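Local atomic coordinates of eukaryotic translation initiation factor 4 gamma 5 (PDB entry 6OZU), a protein that probably acts as a scaffold in translation initiation in Trypanosoma cruzi, its MIF4G domain offering a helical platform for partner proteins such as an eIF4A-type helicase. Residues T98-E112 / R124-F138. Residues are numbered along the deposited sequence; the frame is centred on the assembly and turned at random.
Sequences TFENAEEAQAQLERE and RRLIFAGKQKANINF. With SO4 (sulfate ion), chain I.
The carbonyl oxygen of Ala102 is gripped from both faces of its plane: Gln106 N gives the ordinary helical bond, and Gln132 NE2 reaches across from the facing helix to Ala102 O at 2.9 Å. That second bond is nearly straight (165°) and lies in the plane of the Gln132 amide, which a bend at chi2 turns toward its acceptor. Glutamine suits this buried place, being long enough to reach across. Ala102 and Ala105, with only a methyl each, let the partner side chains come close. Phe128, its CG anti to the backbone N (chi1 -174°), points its ring at Ala105, whose CB meets the ring edge 3.6 Å from CZ. Gln106 OE1 also lies at that edge, and both methyls of Leu109 pack against Phe128. At one end Phe99 takes Asn135 O at its ring edge and crosses Phe138, which stacks edge-to-face on Phe51. At the other, Glu112 OE2 forms a salt bridge with Arg124 NH2 at 2.8 Å, though its hydrogen bond is bent and weak; Glu110 OE1 makes a longer, also weak one with Arg125 NH2, which also bridges to a sulfate, probably from the crystallisation liquor. Helices 82-112 and 118-144 thus form an antiparallel hairpin (151°), as in HEAT-like MIF4G domains, apolar inside with one buried amide bond, charged toward solvent.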
loop_
_atom_site.group_PDB
_atom_site.type_symbol
_atom_site.label_atom_id
_atom_site.label_comp_id
_atom_site.label_asym_id
_atom_site.label_seq_id
_atom_site.Cartn_x
_atom_site.Cartn_y
_atom_site.Cartn_z
ATOM N N THR A 98 -1.275 -9.032 4.542
ATOM C CA THR A 98 -0.589 -8.662 3.312
ATOM C C THR A 98 0.840 -8.134 3.540
ATOM O O THR A 98 1.758 -8.522 2.797
ATOM C CB THR A 98 -1.441 -7.606 2.589
ATOM O OG1 THR A 98 -2.706 -8.183 2.288
ATOM C CG2 THR A 98 -0.790 -7.069 1.303
ATOM N N PHE A 99 1.024 -7.200 4.499
ATOM C CA PHE A 99 2.342 -6.584 4.670
ATOM C C PHE A 99 3.217 -7.375 5.641
ATOM O O PHE A 99 4.447 -7.287 5.542
ATOM C CB PHE A 99 2.253 -5.068 4.975
ATOM C CG PHE A 99 1.504 -4.368 3.861
ATOM C CD1 PHE A 99 1.985 -4.391 2.550
ATOM C CD2 PHE A 99 0.253 -3.797 4.091
ATOM C CE1 PHE A 99 1.248 -3.824 1.505
ATOM C CE2 PHE A 99 -0.484 -3.221 3.032
ATOM C CZ PHE A 99 0.023 -3.238 1.756
ATOM N N GLU A 100 2.608 -8.260 6.449
ATOM C CA GLU A 100 3.349 -9.190 7.317
ATOM C C GLU A 100 3.982 -10.270 6.404
ATOM O O GLU A 100 5.128 -10.668 6.619
ATOM C CB GLU A 100 2.406 -9.879 8.285
ATOM C CG GLU A 100 2.652 -9.589 9.750
ATOM C CD GLU A 100 1.756 -10.434 10.642
ATOM O OE1 GLU A 100 2.089 -11.621 10.861
ATOM O OE2 GLU A 100 0.708 -9.922 11.093
ATOM N N ASN A 101 3.216 -10.728 5.385
ATOM C CA ASN A 101 3.652 -11.688 4.372
ATOM C C ASN A 101 4.794 -11.088 3.592
ATOM O O ASN A 101 5.829 -11.750 3.461
ATOM C CB ASN A 101 2.513 -12.037 3.394
ATOM C CG ASN A 101 1.415 -12.902 3.940
ATOM O OD1 ASN A 101 1.544 -13.570 4.970
ATOM N ND2 ASN A 101 0.283 -12.891 3.263
ATOM N N ALA A 102 4.614 -9.824 3.082
ATOM C CA ALA A 102 5.641 -9.100 2.348
ATOM C C ALA A 102 6.931 -8.980 3.167
ATOM O O ALA A 102 7.986 -9.260 2.622
ATOM C CB ALA A 102 5.127 -7.743 1.913
ATOM N N GLU A 103 6.845 -8.687 4.489
ATOM C CA GLU A 103 8.005 -8.602 5.383
ATOM C C GLU A 103 8.739 -9.947 5.501
ATOM O O GLU A 103 9.948 -10.002 5.274
ATOM C CB GLU A 103 7.590 -8.099 6.778
ATOM C CG GLU A 103 8.770 -7.895 7.717
ATOM C CD GLU A 103 8.446 -7.442 9.124
ATOM O OE1 GLU A 103 7.249 -7.254 9.441
ATOM O OE2 GLU A 103 9.399 -7.274 9.917
ATOM N N GLU A 104 8.010 -11.014 5.856
ATOM C CA GLU A 104 8.525 -12.375 6.009
ATOM C C GLU A 104 9.077 -12.979 4.707
ATOM O O GLU A 104 10.029 -13.757 4.776
ATOM C CB GLU A 104 7.465 -13.297 6.652
ATOM C CG GLU A 104 8.006 -14.603 7.225
ATOM C CD GLU A 104 9.214 -14.546 8.146
ATOM O OE1 GLU A 104 9.261 -13.668 9.039
ATOM O OE2 GLU A 104 10.112 -15.402 7.981
ATOM N N ALA A 105 8.505 -12.613 3.535
ATOM C CA ALA A 105 8.959 -13.076 2.227
ATOM C C ALA A 105 10.359 -12.509 1.941
ATOM O O ALA A 105 11.218 -13.230 1.436
ATOM C CB ALA A 105 7.974 -12.637 1.156
ATOM N N GLN A 106 10.588 -11.230 2.318
ATOM C CA GLN A 106 11.853 -10.501 2.223
ATOM C C GLN A 106 12.904 -11.186 3.124
ATOM O O GLN A 106 14.020 -11.456 2.661
ATOM C CB GLN A 106 11.643 -9.031 2.649
ATOM C CG GLN A 106 12.856 -8.128 2.488
ATOM C CD GLN A 106 13.220 -7.906 1.032
ATOM O OE1 GLN A 106 12.389 -7.484 0.203
ATOM N NE2 GLN A 106 14.479 -8.186 0.689
ATOM N N ALA A 107 12.533 -11.462 4.396
ATOM C CA ALA A 107 13.359 -12.132 5.416
ATOM C C ALA A 107 13.759 -13.539 4.980
ATOM O O ALA A 107 14.913 -13.925 5.164
ATOM C CB ALA A 107 12.611 -12.193 6.733
ATOM N N GLN A 108 12.802 -14.294 4.389
ATOM C CA GLN A 108 13.000 -15.638 3.868
ATOM C C GLN A 108 14.022 -15.610 2.730
ATOM O O GLN A 108 15.000 -16.349 2.805
ATOM C CB GLN A 108 11.667 -16.225 3.394
ATOM C CG GLN A 108 11.345 -17.590 3.977
ATOM C CD GLN A 108 9.885 -17.974 3.846
ATOM O OE1 GLN A 108 9.045 -17.219 3.319
ATOM N NE2 GLN A 108 9.546 -19.166 4.333
ATOM N N LEU A 109 13.835 -14.720 1.723
ATOM C CA LEU A 109 14.747 -14.554 0.581
ATOM C C LEU A 109 16.188 -14.385 1.029
ATOM O O LEU A 109 17.056 -15.123 0.562
ATOM C CB LEU A 109 14.330 -13.359 -0.314
ATOM C CG LEU A 109 15.219 -13.084 -1.545
ATOM C CD1 LEU A 109 14.765 -13.887 -2.757
ATOM C CD2 LEU A 109 15.256 -11.616 -1.857
ATOM N N GLU A 110 16.432 -13.436 1.940
ATOM C CA GLU A 110 17.766 -13.137 2.447
ATOM C C GLU A 110 18.417 -14.347 3.171
ATOM O O GLU A 110 19.612 -14.575 2.984
ATOM C CB GLU A 110 17.756 -11.846 3.286
ATOM C CG GLU A 110 17.396 -10.588 2.484
ATOM C CD GLU A 110 18.094 -10.310 1.152
ATOM O OE1 GLU A 110 19.285 -10.673 1.003
ATOM O OE2 GLU A 110 17.450 -9.710 0.258
ATOM N N ARG A 111 17.624 -15.170 3.884
ATOM C CA ARG A 111 18.103 -16.385 4.548
ATOM C C ARG A 111 18.410 -17.477 3.507
ATOM O O ARG A 111 19.410 -18.181 3.633
ATOM C CB ARG A 111 17.061 -16.906 5.550
ATOM C CG ARG A 111 16.997 -16.123 6.853
ATOM C CD ARG A 111 16.098 -16.762 7.913
ATOM N NE ARG A 111 14.723 -17.069 7.486
ATOM C CZ ARG A 111 13.658 -16.312 7.738
ATOM N NH1 ARG A 111 13.794 -15.142 8.363
ATOM N NH2 ARG A 111 12.455 -16.689 7.321
ATOM N N GLU A 112 17.529 -17.617 2.495
ATOM C CA GLU A 112 17.605 -18.575 1.394
ATOM C C GLU A 112 18.837 -18.341 0.479
ATOM O O GLU A 112 19.446 -19.325 0.047
ATOM C CB GLU A 112 16.290 -18.509 0.599
ATOM C CG GLU A 112 16.136 -19.495 -0.545
ATOM C CD GLU A 112 14.771 -19.507 -1.218
ATOM O OE1 GLU A 112 13.965 -18.579 -0.971
ATOM O OE2 GLU A 112 14.517 -20.438 -2.018
ATOM N N ARG A 124 18.121 -13.928 -8.045
ATOM C CA ARG A 124 17.025 -14.270 -7.133
ATOM C C ARG A 124 16.409 -12.998 -6.517
ATOM O O ARG A 124 15.194 -12.928 -6.341
ATOM C CB ARG A 124 17.503 -15.255 -6.048
ATOM C CG ARG A 124 17.863 -16.652 -6.564
ATOM C CD ARG A 124 16.636 -17.485 -6.881
ATOM N NE ARG A 124 15.673 -17.504 -5.778
ATOM C CZ ARG A 124 15.353 -18.580 -5.069
ATOM N NH1 ARG A 124 15.904 -19.756 -5.348
ATOM N NH2 ARG A 124 14.461 -18.495 -4.094
ATOM N N ARG A 125 17.250 -11.990 -6.233
ATOM C CA ARG A 125 16.863 -10.662 -5.727
ATOM C C ARG A 125 16.001 -9.894 -6.762
ATOM O O ARG A 125 15.030 -9.238 -6.375
ATOM C CB ARG A 125 18.114 -9.853 -5.377
ATOM C CG ARG A 125 18.583 -10.044 -3.954
ATOM C CD ARG A 125 19.960 -9.430 -3.766
ATOM N NE ARG A 125 20.366 -9.403 -2.361
ATOM C CZ ARG A 125 21.573 -9.749 -1.925
ATOM N NH1 ARG A 125 22.513 -10.131 -2.784
ATOM N NH2 ARG A 125 21.854 -9.705 -0.630
ATOM N N LEU A 126 16.353 -9.997 -8.070
ATOM C CA LEU A 126 15.611 -9.381 -9.180
ATOM C C LEU A 126 14.249 -10.049 -9.373
ATOM O O LEU A 126 13.249 -9.351 -9.575
ATOM C CB LEU A 126 16.438 -9.397 -10.476
ATOM C CG LEU A 126 15.752 -8.909 -11.779
ATOM C CD1 LEU A 126 15.451 -7.415 -11.755
ATOM C CD2 LEU A 126 16.604 -9.202 -12.961
ATOM N N ILE A 127 14.207 -11.402 -9.289
ATOM C CA ILE A 127 12.980 -12.190 -9.416
ATOM C C ILE A 127 12.012 -11.798 -8.296
ATOM O O ILE A 127 10.813 -11.640 -8.542
ATOM C CB ILE A 127 13.303 -13.723 -9.413
ATOM C CG1 ILE A 127 14.123 -14.123 -10.666
ATOM C CG2 ILE A 127 12.023 -14.582 -9.293
ATOM C CD1 ILE A 127 14.858 -15.490 -10.542
ATOM N N PHE A 128 12.544 -11.629 -7.078
ATOM C CA PHE A 128 11.760 -11.256 -5.915
ATOM C C PHE A 128 11.208 -9.850 -6.013
ATOM O O PHE A 128 10.033 -9.649 -5.731
ATOM C CB PHE A 128 12.547 -11.476 -4.614
ATOM C CG PHE A 128 11.715 -11.247 -3.371
ATOM C CD1 PHE A 128 10.766 -12.177 -2.967
ATOM C CD2 PHE A 128 11.858 -10.080 -2.624
ATOM C CE1 PHE A 128 9.971 -11.940 -1.847
ATOM C CE2 PHE A 128 11.075 -9.851 -1.497
ATOM C CZ PHE A 128 10.143 -10.781 -1.114
ATOM N N ALA A 129 12.042 -8.885 -6.427
ATOM C CA ALA A 129 11.694 -7.471 -6.584
ATOM C C ALA A 129 10.423 -7.278 -7.437
ATOM O O ALA A 129 9.585 -6.433 -7.096
ATOM C CB ALA A 129 12.860 -6.730 -7.191
ATOM N N GLY A 130 10.288 -8.086 -8.499
ATOM C CA GLY A 130 9.158 -8.067 -9.426
ATOM C C GLY A 130 7.841 -8.446 -8.782
ATOM O O GLY A 130 6.762 -8.009 -9.217
ATOM N N LYS A 131 7.932 -9.270 -7.720
ATOM C CA LYS A 131 6.803 -9.716 -6.916
ATOM C C LYS A 131 6.570 -8.733 -5.769
ATOM O O LYS A 131 5.426 -8.360 -5.515
ATOM C CB LYS A 131 7.035 -11.155 -6.396
ATOM C CG LYS A 131 7.004 -12.224 -7.523
ATOM C CD LYS A 131 7.361 -13.653 -7.050
ATOM C CE LYS A 131 8.467 -14.309 -7.864
ATOM N NZ LYS A 131 7.959 -15.039 -9.071
ATOM N N GLN A 132 7.653 -8.265 -5.127
ATOM C CA GLN A 132 7.592 -7.315 -4.030
ATOM C C GLN A 132 7.048 -5.939 -4.434
ATOM O O GLN A 132 6.364 -5.326 -3.614
ATOM C CB GLN A 132 8.947 -7.196 -3.317
ATOM C CG GLN A 132 8.878 -6.603 -1.890
ATOM C CD GLN A 132 8.184 -7.494 -0.863
ATOM O OE1 GLN A 132 7.016 -7.876 -1.002
ATOM N NE2 GLN A 132 8.877 -7.823 0.213
ATOM N N LYS A 133 7.318 -5.453 -5.677
ATOM C CA LYS A 133 6.820 -4.148 -6.144
ATOM C C LYS A 133 5.283 -4.050 -6.117
ATOM O O LYS A 133 4.763 -2.992 -5.766
ATOM C CB LYS A 133 7.394 -3.736 -7.516
ATOM C CG LYS A 133 7.041 -4.641 -8.683
ATOM C CD LYS A 133 6.915 -3.890 -9.996
ATOM C CE LYS A 133 6.178 -4.761 -10.992
ATOM N NZ LYS A 133 6.337 -4.229 -12.364
ATOM N N ALA A 134 4.568 -5.167 -6.419
ATOM C CA ALA A 134 3.094 -5.288 -6.366
ATOM C C ALA A 134 2.548 -4.960 -4.977
ATOM O O ALA A 134 1.495 -4.325 -4.888
ATOM C CB ALA A 134 2.664 -6.683 -6.760
ATOM N N ASN A 135 3.292 -5.336 -3.905
ATOM C CA ASN A 135 2.911 -5.067 -2.509
ATOM C C ASN A 135 3.076 -3.610 -2.151
ATOM O O ASN A 135 2.165 -2.991 -1.586
ATOM C CB ASN A 135 3.726 -5.930 -1.538
ATOM C CG ASN A 135 3.273 -7.357 -1.452
ATOM O OD1 ASN A 135 4.019 -8.288 -1.746
ATOM N ND2 ASN A 135 2.044 -7.569 -1.057
ATOM N N ILE A 136 4.272 -3.076 -2.457
ATOM C CA ILE A 136 4.674 -1.680 -2.234
ATOM C C ILE A 136 3.754 -0.737 -3.021
ATOM O O ILE A 136 3.281 0.237 -2.443
ATOM C CB ILE A 136 6.187 -1.456 -2.512
ATOM C CG1 ILE A 136 7.081 -2.524 -1.815
ATOM C CG2 ILE A 136 6.617 -0.028 -2.121
ATOM C CD1 ILE A 136 7.066 -2.574 -0.222
ATOM N N ASN A 137 3.417 -1.071 -4.275
ATOM C CA ASN A 137 2.455 -0.270 -5.052
ATOM C C ASN A 137 1.104 -0.213 -4.297
ATOM O O ASN A 137 0.612 0.880 -3.973
ATOM C CB ASN A 137 2.263 -0.824 -6.486
ATOM C CG ASN A 137 1.302 -0.017 -7.346
ATOM O OD1 ASN A 137 1.314 1.222 -7.351
ATOM N ND2 ASN A 137 0.443 -0.703 -8.091
ATOM N N PHE A 138 0.576 -1.391 -3.937
ATOM C CA PHE A 138 -0.658 -1.515 -3.182
ATOM C C PHE A 138 -0.627 -0.675 -1.883
ATOM O O PHE A 138 -1.577 0.083 -1.653
ATOM C CB PHE A 138 -0.962 -2.979 -2.922
ATOM C CG PHE A 138 -2.305 -3.271 -2.282
ATOM C CD1 PHE A 138 -3.448 -2.569 -2.664
ATOM C CD2 PHE A 138 -2.439 -4.288 -1.356
ATOM C CE1 PHE A 138 -4.693 -2.868 -2.112
ATOM C CE2 PHE A 138 -3.687 -4.594 -0.820
ATOM C CZ PHE A 138 -4.804 -3.876 -1.193
HETATM S S SO4 I . 3.874 -5.043 -14.423
HETATM O O1 SO4 I . 3.536 -4.426 -13.142
HETATM O O2 SO4 I . 2.765 -5.881 -14.875
HETATM O O3 SO4 I . 5.079 -5.862 -14.258
HETATM O O4 SO4 I . 4.115 -4.014 -15.436
#